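Local coordinates for protein Cys-Gly metallodipeptidase DUG1 (Saccharomyces cerevisiae, PDB 4G1P) that hydrolyses the dipeptide Cys-Gly as a dinuclear zinc or manganese M20-family peptidase and serves as the catalytic subunit of the glutathione-degrading DUG complex, at residues A[177-182]-A[426-431]; A[254-259]-A[317-322]; A[276-281]-A[313-318]; A[345-350]-A[356-361]. One frame throughout, in Å; residues are numbered along the deposited sequence.

In the fold
Contacts 2 and 4 meet in the lid-domain sheet: strands 318-325 and 340-349 are neighbours, joined where Ser318 O lies 2.9 Å from Arg348 N, and the two centres are 12 Å apart. Contact 3 shares Pro317 and Ser318 with contact 2, since helix 306-314 is followed, after a short loop, by strand 318-325. These three contacts also touch the second subunit. Contact 1 stands apart on two helices beside the catalytic sheet, its centre 20 Å from that of contact 4. Contact 4 holds Arg348 of the cysteine pocket. Contact 1 does not reach the metal site: the side chain of Phe429 is about 13 Å from a bound zinc ion.

Contact 1: residues A[177-182]-A[426-431]; sequences KLDELI and TLTFQD
Ile182 of helix 178-185 points toward helix 426-433 and divides its branches between Thr428 and Phe429. Its CB is 3.9 Å from Thr428 CG2, the methyl that the CG2 branch of Ile182 also meets, at 3.8 Å. The other branch turns to the ring: CG1 lies 3.7 Å from Phe429 CE1, and the terminal CD1 sits over one face, 4.1 Å from the ring centroid and displaced toward the rim. This is a CH-pi contact, 23° off the ring normal. CG1 lies beside the backbone N of Ile182 (chi1 -71°), which leaves CG2 for the threonine side. One turn earlier Asp179 closes the more exposed flank. Thr428 OG1 donates to Asp179 OD1 at 2.8 Å, meeting the syn side of that oxygen from 33° out of the carboxylate plane. The axes of the two short helix segments approach to 9.9 Å and run nearly parallel.

Beneath the pair, Phe429 rests on Leu98 and Cys166 of the catalytic-domain sheet, and its side chain is about 9 Å from that of Glu171, probably the catalytic proton acceptor. Thr428 thus serves both halves of the interface, its hydroxyl binding a carboxylate and its methyl joining the hydrocarbon layer. A hydrogen bond between partly exposed Asp179 and Thr428 borders the buried Ile182-Phe429 contact, so polar and apolar chemistry both join the helices.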
loop_
_atom_site.group_PDB
_atom_site.type_symbol
_atom_site.label_atom_id
_atom_site.label_comp_id
_atom_site.label_asym_id
_atom_site.label_seq_id
_atom_site.Cartn_x
_atom_site.Cartn_y
_atom_site.Cartn_z
ATOM N N LYS A 177 6.360 24.377 10.262
ATOM C CA LYS A 177 6.559 25.829 10.308
ATOM C C LYS A 177 5.940 26.523 11.531
ATOM O O LYS A 177 6.180 27.706 11.759
ATOM C CB LYS A 177 6.077 26.485 9.003
ATOM C CG LYS A 177 6.674 25.881 7.752
ATOM C CD LYS A 177 7.982 26.543 7.382
ATOM C CE LYS A 177 7.752 27.941 6.830
ATOM N NZ LYS A 177 9.021 28.722 6.722
ATOM N N LEU A 178 5.147 25.786 12.306
ATOM C CA LEU A 178 4.474 26.346 13.478
ATOM C C LEU A 178 5.495 26.778 14.528
ATOM O O LEU A 178 5.369 27.847 15.147
ATOM C CB LEU A 178 3.510 25.321 14.079
ATOM C CG LEU A 178 2.779 25.738 15.358
ATOM C CD1 LEU A 178 1.935 26.988 15.161
ATOM C CD2 LEU A 178 1.927 24.595 15.860
ATOM N N ASP A 179 6.487 25.906 14.715
ATOM C CA ASP A 179 7.675 26.149 15.525
ATOM C C ASP A 179 8.185 27.580 15.373
ATOM O O ASP A 179 8.267 28.333 16.345
ATOM C CB ASP A 179 8.766 25.176 15.079
ATOM C CG ASP A 179 9.892 25.067 16.074
ATOM O OD1 ASP A 179 9.641 25.322 17.272
ATOM O OD2 ASP A 179 11.027 24.721 15.665
ATOM N N GLU A 180 8.519 27.950 14.139
ATOM C CA GLU A 180 9.015 29.285 13.848
ATOM C C GLU A 180 8.016 30.360 14.230
ATOM O O GLU A 180 8.398 31.421 14.745
ATOM C CB GLU A 180 9.357 29.416 12.373
ATOM C CG GLU A 180 10.372 28.412 11.895
ATOM C CD GLU A 180 10.385 28.289 10.379
ATOM O OE1 GLU A 180 10.444 29.337 9.696
ATOM O OE2 GLU A 180 10.327 27.143 9.875
ATOM N N LEU A 181 6.737 30.088 13.984
ATOM C CA LEU A 181 5.699 31.072 14.265
ATOM C C LEU A 181 5.657 31.458 15.737
ATOM O O LEU A 181 5.573 32.634 16.079
ATOM C CB LEU A 181 4.330 30.568 13.826
ATOM C CG LEU A 181 3.242 31.607 14.089
ATOM C CD1 LEU A 181 3.614 32.922 13.420
ATOM C CD2 LEU A 181 1.878 31.121 13.614
ATOM N N ILE A 182 5.716 30.457 16.603
ATOM C CA ILE A 182 5.638 30.693 18.031
ATOM C C ILE A 182 6.832 31.514 18.498
ATOM O O ILE A 182 6.670 32.518 19.192
ATOM C CB ILE A 182 5.553 29.366 18.776
ATOM C CG1 ILE A 182 4.179 28.753 18.534
ATOM C CG2 ILE A 182 5.788 29.559 20.252
ATOM C CD1 ILE A 182 4.226 27.267 18.361
ATOM N N THR A 426 4.493 21.431 22.162
ATOM C CA THR A 426 4.339 21.625 23.588
ATOM C C THR A 426 5.623 22.214 24.198
ATOM O O THR A 426 5.573 23.204 24.918
ATOM C CB THR A 426 3.910 20.326 24.294
ATOM O OG1 THR A 426 3.831 20.549 25.712
ATOM C CG2 THR A 426 4.923 19.233 24.032
ATOM N N LEU A 427 6.776 21.656 23.848
ATOM C CA LEU A 427 8.045 22.163 24.349
ATOM C C LEU A 427 8.352 23.554 23.820
ATOM O O LEU A 427 8.888 24.394 24.550
ATOM C CB LEU A 427 9.179 21.220 23.979
ATOM C CG LEU A 427 10.507 21.437 24.696
ATOM C CD1 LEU A 427 10.318 21.609 26.206
ATOM C CD2 LEU A 427 11.400 20.254 24.407
ATOM N N THR A 428 8.014 23.797 22.556
ATOM C CA THR A 428 8.215 25.114 21.971
ATOM C C THR A 428 7.380 26.167 22.695
ATOM O O THR A 428 7.836 27.284 22.894
ATOM C CB THR A 428 7.925 25.136 20.458
ATOM O OG1 THR A 428 8.870 24.304 19.781
ATOM C CG2 THR A 428 8.060 26.538 19.906
ATOM N N PHE A 429 6.170 25.822 23.119
ATOM C CA PHE A 429 5.388 26.790 23.888
ATOM C C PHE A 429 6.075 27.113 25.209
ATOM O O PHE A 429 6.253 28.290 25.575
ATOM C CB PHE A 429 3.959 26.307 24.125
ATOM C CG PHE A 429 3.034 26.577 22.967
ATOM C CD1 PHE A 429 2.804 27.872 22.537
ATOM C CD2 PHE A 429 2.375 25.538 22.318
ATOM C CE1 PHE A 429 1.948 28.117 21.469
ATOM C CE2 PHE A 429 1.516 25.789 21.263
ATOM C CZ PHE A 429 1.309 27.073 20.837
ATOM N N GLN A 430 6.488 26.063 25.906
ATOM C CA GLN A 430 7.091 26.234 27.214
ATOM C C GLN A 430 8.328 27.105 27.156
ATOM O O GLN A 430 8.413 28.090 27.858
ATOM C CB GLN A 430 7.447 24.893 27.814
ATOM C CG GLN A 430 8.209 25.006 29.094
ATOM C CD GLN A 430 8.588 23.650 29.623
ATOM O OE1 GLN A 430 7.807 23.015 30.331
ATOM N NE2 GLN A 430 9.787 23.182 29.269
ATOM N N ASP A 431 9.267 26.751 26.291
ATOM C CA ASP A 431 10.536 27.458 26.194
ATOM C C ASP A 431 10.439 28.845 25.564
ATOM O O ASP A 431 10.997 29.802 26.096
ATOM C CB ASP A 431 11.556 26.615 25.433
ATOM C CG ASP A 431 11.999 25.387 26.214
ATOM O OD1 ASP A 431 11.495 25.166 27.346
ATOM O OD2 ASP A 431 12.848 24.634 25.687
#

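Contact 2: residues A[254-259]-A[317-322]; sequences SLVDSK and PSLSIH
In the lid (dimerisation) domain of this M20 peptidase, one face of strand 318-325 lays Leu319 and Ile321 against Leu255 and Val256, which belong to the loop following helix 244-252. No hydrogen bond crosses between the segments; the contact is a buried cluster of aliphatic side chains. Leu319 is its centre. Its CG lies opposite the backbone N (chi1 -161°), and the fork opens toward the loop. CD1 is 3.7 Å from Leu255 CB and also lies 3.4 Å from the carbonyl oxygen Leu255 O. CD2 reaches Val256 CG1 at 4.0 Å while staying near Leu255 CB as well, 4.1 Å away. Val256 thus touches two residues of the strand, Leu319 and Ile321, that alternate with Ser320.

Around the cluster, Phe345 of strand 340-349 packs against Leu255 and Ile321, and Ile347 of the same strand against Leu319, while His365 and Cys366 of helix 355-371 flank Leu255. Ser320, whose side chain leaves from the opposite face of the strand, hydrogen-bonds Glu243 of the second subunit. Val256 packs on Ile246 of that subunit, so the cluster borders the dimer interface.

Past Val256 the loop turns sharply: Lys259 N donates to Asp257 OD1 at 2.9 Å, an Asx turn. Back in the cluster, the valine methyl that meets Leu319, Val256 CG1, lies 4.2 Å from Ile321 CD1.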
loop_
_atom_site.group_PDB
_atom_site.type_symbol
_atom_site.label_atom_id
_atom_site.label_comp_id
_atom_site.label_asym_id
_atom_site.label_seq_id
_atom_site.Cartn_x
_atom_site.Cartn_y
_atom_site.Cartn_z
ATOM N N SER A 254 15.334 -5.520 11.289
ATOM C CA SER A 254 16.504 -5.513 12.142
ATOM C C SER A 254 16.405 -4.373 13.132
ATOM O O SER A 254 17.355 -4.102 13.869
ATOM C CB SER A 254 17.765 -5.329 11.302
ATOM O OG SER A 254 17.898 -3.972 10.901
ATOM N N LEU A 255 15.260 -3.699 13.143
ATOM C CA LEU A 255 15.113 -2.481 13.935
ATOM C C LEU A 255 14.586 -2.738 15.348
ATOM O O LEU A 255 14.851 -1.966 16.264
ATOM C CB LEU A 255 14.196 -1.488 13.218
ATOM C CG LEU A 255 14.624 -0.940 11.854
ATOM C CD1 LEU A 255 13.544 -0.031 11.286
ATOM C CD2 LEU A 255 15.931 -0.183 11.969
ATOM N N VAL A 256 13.846 -3.826 15.515
ATOM C CA VAL A 256 13.109 -4.079 16.746
ATOM C C VAL A 256 12.582 -5.511 16.751
ATOM O O VAL A 256 12.221 -6.039 15.716
ATOM C CB VAL A 256 11.914 -3.111 16.875
ATOM C CG1 VAL A 256 10.990 -3.226 15.663
ATOM C CG2 VAL A 256 11.141 -3.386 18.146
ATOM N N ASP A 257 12.546 -6.157 17.907
ATOM C CA ASP A 257 12.007 -7.508 17.943
ATOM C C ASP A 257 10.517 -7.544 18.304
ATOM O O ASP A 257 9.861 -6.518 18.399
ATOM C CB ASP A 257 12.842 -8.423 18.848
ATOM C CG ASP A 257 12.880 -7.952 20.297
ATOM O OD1 ASP A 257 11.891 -7.354 20.777
ATOM O OD2 ASP A 257 13.907 -8.191 20.961
ATOM N N SER A 258 9.993 -8.738 18.500
ATOM C CA SER A 258 8.568 -8.913 18.663
ATOM C C SER A 258 8.200 -8.780 20.126
ATOM O O SER A 258 7.075 -9.086 20.533
ATOM C CB SER A 258 8.159 -10.288 18.132
ATOM O OG SER A 258 8.701 -10.507 16.842
ATOM N N LYS A 259 9.168 -8.352 20.922
ATOM C CA LYS A 259 8.931 -8.132 22.337
ATOM C C LYS A 259 8.915 -6.641 22.604
ATOM O O LYS A 259 8.494 -6.199 23.666
ATOM C CB LYS A 259 10.022 -8.796 23.168
ATOM C CG LYS A 259 9.550 -9.955 24.023
ATOM C CD LYS A 259 9.101 -11.141 23.184
ATOM C CE LYS A 259 8.852 -12.354 24.072
ATOM N NZ LYS A 259 10.090 -12.722 24.813
ATOM N N PRO A 317 11.518 4.281 25.300
ATOM C CA PRO A 317 11.240 4.514 23.878
ATOM C C PRO A 317 10.535 3.335 23.234
ATOM O O PRO A 317 10.479 2.251 23.815
ATOM C CB PRO A 317 12.636 4.698 23.265
ATOM C CG PRO A 317 13.559 4.030 24.205
ATOM C CD PRO A 317 12.959 4.180 25.576
ATOM N N SER A 318 9.976 3.548 22.049
ATOM C CA SER A 318 9.392 2.447 21.285
ATOM C C SER A 318 9.655 2.634 19.799
ATOM O O SER A 318 9.925 3.745 19.341
ATOM C CB SER A 318 7.893 2.330 21.552
ATOM O OG SER A 318 7.232 3.535 21.224
ATOM N N LEU A 319 9.606 1.538 19.048
ATOM C CA LEU A 319 9.813 1.598 17.604
ATOM C C LEU A 319 8.671 0.850 16.953
ATOM O O LEU A 319 8.417 -0.310 17.271
ATOM C CB LEU A 319 11.163 0.993 17.213
ATOM C CG LEU A 319 11.775 1.344 15.849
ATOM C CD1 LEU A 319 13.259 0.997 15.814
ATOM C CD2 LEU A 319 11.067 0.641 14.701
ATOM N N SER A 320 7.962 1.531 16.065
ATOM C CA SER A 320 6.828 0.923 15.387
ATOM C C SER A 320 7.062 0.874 13.884
ATOM O O SER A 320 7.722 1.750 13.309
ATOM C CB SER A 320 5.545 1.696 15.692
ATOM O OG SER A 320 4.972 1.280 16.922
ATOM N N ILE A 321 6.519 -0.147 13.236
ATOM C CA ILE A 321 6.697 -0.258 11.791
ATOM C C ILE A 321 5.352 -0.121 11.073
ATOM O O ILE A 321 4.450 -0.924 11.275
ATOM C CB ILE A 321 7.473 -1.534 11.419
ATOM C CG1 ILE A 321 8.920 -1.375 11.873
ATOM C CG2 ILE A 321 7.435 -1.779 9.917
ATOM C CD1 ILE A 321 9.758 -2.593 11.686
ATOM N N HIS A 322 5.235 0.913 10.245
ATOM C CA HIS A 322 3.946 1.355 9.734
ATOM C C HIS A 322 3.501 0.773 8.404
ATOM O O HIS A 322 2.307 0.635 8.155
ATOM C CB HIS A 322 3.951 2.865 9.644
ATOM C CG HIS A 322 4.358 3.515 10.919
ATOM N ND1 HIS A 322 3.593 3.439 12.063
ATOM C CD2 HIS A 322 5.467 4.215 11.249
ATOM C CE1 HIS A 322 4.201 4.090 13.035
ATOM N NE2 HIS A 322 5.340 4.568 12.569
#

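Contact 3: residues A[276-281]-A[313-318]; sequences EKEKAL and RWRYPS
The carboxylate of Glu278 and the guanidinium of Arg315 lie nearly coplanar, their planes 25° apart, and meet edge to edge in a side-on bidentate salt bridge. Glu278 OE2 sits at the guanidinium edge before NE, and OE1 faces NH2. Tyr316 CD1 occupies another part of that edge, in plane, while the tyrosine ring receives the aliphatic part of the same arginine: Arg315 CD stands 3.9 Å above its centre.

The bridge joins helix 276-281 to the point where helix 306-314 ends, Arg315 being the first residue to leave helical backbone angles. Its CG falls between the backbone N and the carbonyl carbon (chi1 61°), and two further bends swing the guanidinium out to the glutamate, whose own chain is extended beyond CG.

Two second partners hold the ion pair. Tyr282 OH hydrogen-bonds Glu278 OE2, and Ala272 O accepts from Arg315 NH2; Arg418 of strand 415-419 adds only a long, weak ion pair to Glu278 OE2. The carboxylate and guanidinium are thereby each gripped by more than the other, which should limit rotation of both.

Of the two bonds, NE to OE2 is modelled at 2.5 Å, a length doubtful at this resolution. In the companion bond Arg315 NH2 donates to the syn lone pair of Glu278 OE1 at 3.3 Å, with OE1 only 13° out of the guanidinium plane.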
loop_
_atom_site.group_PDB
_atom_site.type_symbol
_atom_site.label_atom_id
_atom_site.label_comp_id
_atom_site.label_asym_id
_atom_site.label_seq_id
_atom_site.Cartn_x
_atom_site.Cartn_y
_atom_site.Cartn_z
ATOM N N GLU A 276 13.553 7.554 41.929
ATOM C CA GLU A 276 12.582 7.337 42.992
ATOM C C GLU A 276 11.503 8.416 42.998
ATOM O O GLU A 276 10.323 8.129 43.263
ATOM C CB GLU A 276 13.288 7.253 44.338
ATOM C CG GLU A 276 13.933 5.901 44.572
ATOM C CD GLU A 276 12.923 4.819 44.929
ATOM O OE1 GLU A 276 11.905 5.145 45.572
ATOM O OE2 GLU A 276 13.144 3.642 44.568
ATOM N N LYS A 277 11.908 9.649 42.692
ATOM C CA LYS A 277 10.955 10.733 42.504
ATOM C C LYS A 277 9.914 10.389 41.445
ATOM O O LYS A 277 8.709 10.408 41.705
ATOM C CB LYS A 277 11.661 12.007 42.084
ATOM C CG LYS A 277 10.688 13.087 41.651
ATOM C CD LYS A 277 10.947 14.398 42.377
ATOM C CE LYS A 277 12.414 14.803 42.287
ATOM N NZ LYS A 277 12.642 16.161 42.855
ATOM N N GLU A 278 10.391 10.075 40.245
ATOM C CA GLU A 278 9.510 9.751 39.135
ATOM C C GLU A 278 8.721 8.497 39.456
ATOM O O GLU A 278 7.559 8.375 39.090
ATOM C CB GLU A 278 10.321 9.594 37.841
ATOM C CG GLU A 278 9.870 8.473 36.946
ATOM C CD GLU A 278 10.797 8.247 35.764
ATOM O OE1 GLU A 278 11.918 8.805 35.753
ATOM O OE2 GLU A 278 10.394 7.507 34.841
ATOM N N LYS A 279 9.347 7.580 40.178
ATOM C CA LYS A 279 8.675 6.339 40.553
ATOM C C LYS A 279 7.519 6.578 41.524
ATOM O O LYS A 279 6.546 5.821 41.531
ATOM C CB LYS A 279 9.668 5.351 41.159
ATOM C CG LYS A 279 9.217 3.915 41.115
ATOM C CD LYS A 279 10.331 2.994 41.597
ATOM C CE LYS A 279 11.668 3.344 40.943
ATOM N NZ LYS A 279 12.805 2.522 41.479
ATOM N N ALA A 280 7.628 7.624 42.342
ATOM C CA ALA A 280 6.561 7.969 43.278
ATOM C C ALA A 280 5.253 8.214 42.547
ATOM O O ALA A 280 4.225 7.616 42.868
ATOM C CB ALA A 280 6.935 9.197 44.087
ATOM N N LEU A 281 5.307 9.092 41.550
ATOM C CA LEU A 281 4.129 9.458 40.771
ATOM C C LEU A 281 3.451 8.287 40.057
ATOM O O LEU A 281 2.272 8.382 39.714
ATOM C CB LEU A 281 4.481 10.546 39.763
ATOM C CG LEU A 281 5.052 11.822 40.373
ATOM C CD1 LEU A 281 5.955 12.515 39.380
ATOM C CD2 LEU A 281 3.935 12.752 40.798
ATOM N N ARG A 313 4.693 2.558 28.042
ATOM C CA ARG A 313 3.952 3.593 27.313
ATOM C C ARG A 313 4.543 4.978 27.521
ATOM O O ARG A 313 4.460 5.813 26.635
ATOM C CB ARG A 313 2.502 3.689 27.762
ATOM C CG ARG A 313 1.707 2.438 27.643
ATOM C CD ARG A 313 0.403 2.611 28.394
ATOM N NE ARG A 313 -0.499 3.502 27.679
ATOM C CZ ARG A 313 -1.745 3.184 27.370
ATOM N NH1 ARG A 313 -2.224 2.008 27.736
ATOM N NH2 ARG A 313 -2.513 4.042 26.711
ATOM N N TRP A 314 5.106 5.236 28.701
ATOM C CA TRP A 314 5.411 6.620 29.087
ATOM C C TRP A 314 6.870 7.061 29.027
ATOM O O TRP A 314 7.151 8.201 28.660
ATOM C CB TRP A 314 4.869 6.929 30.483
ATOM C CG TRP A 314 3.382 6.894 30.591
ATOM C CD1 TRP A 314 2.486 6.845 29.566
ATOM C CD2 TRP A 314 2.612 6.886 31.803
ATOM N NE1 TRP A 314 1.210 6.802 30.062
ATOM C CE2 TRP A 314 1.256 6.830 31.433
ATOM C CE3 TRP A 314 2.940 6.920 33.168
ATOM C CZ2 TRP A 314 0.223 6.817 32.375
ATOM C CZ3 TRP A 314 1.917 6.899 34.102
ATOM C CH2 TRP A 314 0.575 6.848 33.701
ATOM N N ARG A 315 7.799 6.191 29.414
ATOM C CA ARG A 315 9.159 6.671 29.661
ATOM C C ARG A 315 10.269 5.808 29.089
ATOM O O ARG A 315 11.432 6.154 29.217
ATOM C CB ARG A 315 9.388 6.927 31.160
ATOM C CG ARG A 315 9.230 5.702 32.040
ATOM C CD ARG A 315 10.584 5.142 32.434
ATOM N NE ARG A 315 11.433 6.177 33.002
ATOM C CZ ARG A 315 12.734 6.290 32.759
ATOM N NH1 ARG A 315 13.336 5.416 31.965
ATOM N NH2 ARG A 315 13.440 7.274 33.312
ATOM N N TYR A 316 9.909 4.695 28.460
ATOM C CA TYR A 316 10.862 3.943 27.634
ATOM C C TYR A 316 10.509 4.157 26.171
ATOM O O TYR A 316 9.334 4.224 25.832
ATOM C CB TYR A 316 10.838 2.450 27.982
ATOM C CG TYR A 316 11.435 2.151 29.344
ATOM C CD1 TYR A 316 12.617 2.762 29.749
ATOM C CD2 TYR A 316 10.813 1.283 30.230
ATOM C CE1 TYR A 316 13.173 2.500 30.990
ATOM C CE2 TYR A 316 11.362 1.021 31.473
ATOM C CZ TYR A 316 12.545 1.634 31.845
ATOM O OH TYR A 316 13.106 1.384 33.079
ATOM N N PRO A 317 11.518 4.281 25.300
ATOM C CA PRO A 317 11.240 4.514 23.878
ATOM C C PRO A 317 10.535 3.335 23.234
ATOM O O PRO A 317 10.479 2.251 23.815
ATOM C CB PRO A 317 12.636 4.698 23.265
ATOM C CG PRO A 317 13.559 4.030 24.205
ATOM C CD PRO A 317 12.959 4.180 25.576
ATOM N N SER A 318 9.976 3.548 22.049
ATOM C CA SER A 318 9.392 2.447 21.285
ATOM C C SER A 318 9.655 2.634 19.799
ATOM O O SER A 318 9.925 3.745 19.341
ATOM C CB SER A 318 7.893 2.330 21.552
ATOM O OG SER A 318 7.232 3.535 21.224
#

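Contact 4: residues A[345-350]-A[356-361]; sequences FSIRTV and EKLTSL. With CYS (cysteine), chain E.
Leu358 of helix 355-371 drives its two methyls into strand 340-349, between Ile347 and Thr349, and this is the tight part of the contact. Leu358 CD2 lies 3.7 Å from Thr349 CG2 and 4.2 Å from Ile347 CG2. Leu358 CD1 instead meets the end of the isoleucine, tip to tip, at 4.0 Å from Ile347 CD1. Thr349 can offer its methyl because CG2 lies beside the backbone N, opposite the carbonyl carbon, with OG1 in the remaining position (chi1 68°). Met353 and Ile267 also press on this leucine. The outer side of the helix is different: with Glu356 and Ser360 it is exposed to solvent.

The strand reverses its chemistry at Arg348, whose side chain leaves from the face turned away from the helix. After a bend at chi2 it reaches the bound cysteine, and NH1 donates to the ligand's O atom at 2.9 Å along a nearly straight bond (168°). The ligand oxygen lies at the guanidinium edge, near its plane. Arg348 NH2 hydrogen-bonds Ser234 of the second subunit, so the other chain helps position the group; Ser422 offers NH1 a weak further bond.

One strand therefore serves two environments: an apolar layer anchoring the lid helix, and a positively charged guanidinium, held at NH2 by the second subunit, that donates to the cysteine O and would probably polarise its C=O bond.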
loop_
_atom_site.group_PDB
_atom_site.type_symbol
_atom_site.label_atom_id
_atom_site.label_comp_id
_atom_site.label_asym_id
_atom_site.label_seq_id
_atom_site.Cartn_x
_atom_site.Cartn_y
_atom_site.Cartn_z
ATOM N N PHE A 345 8.806 3.780 9.450
ATOM C CA PHE A 345 8.919 3.444 10.875
ATOM C C PHE A 345 9.223 4.677 11.743
ATOM O O PHE A 345 9.923 5.611 11.331
ATOM C CB PHE A 345 9.974 2.351 11.104
ATOM C CG PHE A 345 11.380 2.802 10.835
ATOM C CD1 PHE A 345 11.870 2.856 9.544
ATOM C CD2 PHE A 345 12.213 3.172 11.870
ATOM C CE1 PHE A 345 13.164 3.267 9.294
ATOM C CE2 PHE A 345 13.509 3.593 11.625
ATOM C CZ PHE A 345 13.985 3.635 10.336
ATOM N N SER A 346 8.693 4.683 12.952
ATOM C CA SER A 346 8.952 5.801 13.853
ATOM C C SER A 346 9.422 5.359 15.240
ATOM O O SER A 346 9.166 4.226 15.686
ATOM C CB SER A 346 7.725 6.698 13.960
ATOM O OG SER A 346 6.604 5.937 14.347
ATOM N N ILE A 347 10.130 6.264 15.906
ATOM C CA ILE A 347 10.575 6.027 17.265
ATOM C C ILE A 347 9.962 7.057 18.208
ATOM O O ILE A 347 10.013 8.268 17.960
ATOM C CB ILE A 347 12.104 6.063 17.369
ATOM C CG1 ILE A 347 12.729 5.012 16.427
ATOM C CG2 ILE A 347 12.529 5.828 18.802
ATOM C CD1 ILE A 347 14.259 5.040 16.351
ATOM N N ARG A 348 9.347 6.567 19.277
ATOM C CA ARG A 348 8.850 7.443 20.328
ATOM C C ARG A 348 9.994 7.784 21.265
ATOM O O ARG A 348 10.579 6.906 21.887
ATOM C CB ARG A 348 7.708 6.774 21.087
ATOM C CG ARG A 348 6.458 6.527 20.234
ATOM C CD ARG A 348 5.736 7.814 19.869
ATOM N NE ARG A 348 4.707 7.568 18.868
ATOM C CZ ARG A 348 3.825 8.470 18.434
ATOM N NH1 ARG A 348 3.795 9.704 18.938
ATOM N NH2 ARG A 348 2.944 8.117 17.500
ATOM N N THR A 349 10.333 9.061 21.352
ATOM C CA THR A 349 11.476 9.455 22.163
ATOM C C THR A 349 11.102 9.824 23.598
ATOM O O THR A 349 10.001 10.289 23.877
ATOM C CB THR A 349 12.238 10.606 21.516
ATOM O OG1 THR A 349 11.423 11.773 21.539
ATOM C CG2 THR A 349 12.569 10.270 20.068
ATOM N N VAL A 350 12.040 9.593 24.505
ATOM C CA VAL A 350 11.874 9.907 25.910
ATOM C C VAL A 350 13.114 10.655 26.350
ATOM O O VAL A 350 14.093 10.719 25.605
ATOM C CB VAL A 350 11.771 8.628 26.730
ATOM C CG1 VAL A 350 10.548 7.816 26.303
ATOM C CG2 VAL A 350 13.046 7.822 26.584
ATOM N N GLU A 356 18.911 14.651 16.971
ATOM C CA GLU A 356 20.082 14.523 16.105
ATOM C C GLU A 356 20.814 13.192 16.257
ATOM O O GLU A 356 20.942 12.430 15.296
ATOM C CB GLU A 356 21.061 15.643 16.415
ATOM C CG GLU A 356 21.589 16.370 15.203
ATOM C CD GLU A 356 20.650 17.457 14.741
ATOM O OE1 GLU A 356 19.529 17.528 15.291
ATOM O OE2 GLU A 356 21.034 18.244 13.842
ATOM N N LYS A 357 21.301 12.916 17.464
ATOM C CA LYS A 357 22.034 11.677 17.712
ATOM C C LYS A 357 21.217 10.431 17.354
ATOM O O LYS A 357 21.748 9.461 16.814
ATOM C CB LYS A 357 22.531 11.596 19.162
ATOM C CG LYS A 357 23.488 10.415 19.397
ATOM C CD LYS A 357 24.104 10.420 20.803
ATOM C CE LYS A 357 25.001 9.191 21.057
ATOM N NZ LYS A 357 24.332 8.099 21.853
ATOM N N LEU A 358 19.927 10.468 17.660
ATOM C CA LEU A 358 19.061 9.336 17.397
ATOM C C LEU A 358 19.030 9.072 15.903
ATOM O O LEU A 358 19.135 7.929 15.456
ATOM C CB LEU A 358 17.651 9.613 17.906
ATOM C CG LEU A 358 16.649 8.520 17.556
ATOM C CD1 LEU A 358 17.102 7.210 18.098
ATOM C CD2 LEU A 358 15.303 8.848 18.095
ATOM N N THR A 359 18.898 10.145 15.136
ATOM C CA THR A 359 18.877 10.052 13.691
ATOM C C THR A 359 20.181 9.486 13.131
ATOM O O THR A 359 20.171 8.660 12.209
ATOM C CB THR A 359 18.581 11.417 13.083
ATOM O OG1 THR A 359 17.208 11.727 13.320
ATOM C CG2 THR A 359 18.851 11.429 11.584
ATOM N N SER A 360 21.303 9.919 13.692
ATOM C CA SER A 360 22.580 9.374 13.285
ATOM C C SER A 360 22.622 7.897 13.599
ATOM O O SER A 360 23.041 7.090 12.765
ATOM C CB SER A 360 23.727 10.081 13.988
ATOM O OG SER A 360 23.865 11.398 13.494
ATOM N N LEU A 361 22.181 7.536 14.798
ATOM C CA LEU A 361 22.248 6.141 15.204
ATOM C C LEU A 361 21.404 5.295 14.271
ATOM O O LEU A 361 21.783 4.181 13.924
ATOM C CB LEU A 361 21.772 5.972 16.637
ATOM C CG LEU A 361 22.699 6.565 17.693
ATOM C CD1 LEU A 361 21.982 6.637 19.053
ATOM C CD2 LEU A 361 24.010 5.768 17.783
HETATM N N CYS E . 0.032 12.187 15.667
HETATM C CA CYS E . 1.380 11.689 15.477
HETATM C C CYS E . 1.772 10.842 16.690
HETATM O O CYS E . 1.701 11.298 17.831
HETATM C CB CYS E . 2.357 12.842 15.241
HETATM S SG CYS E . 4.023 12.338 14.940
#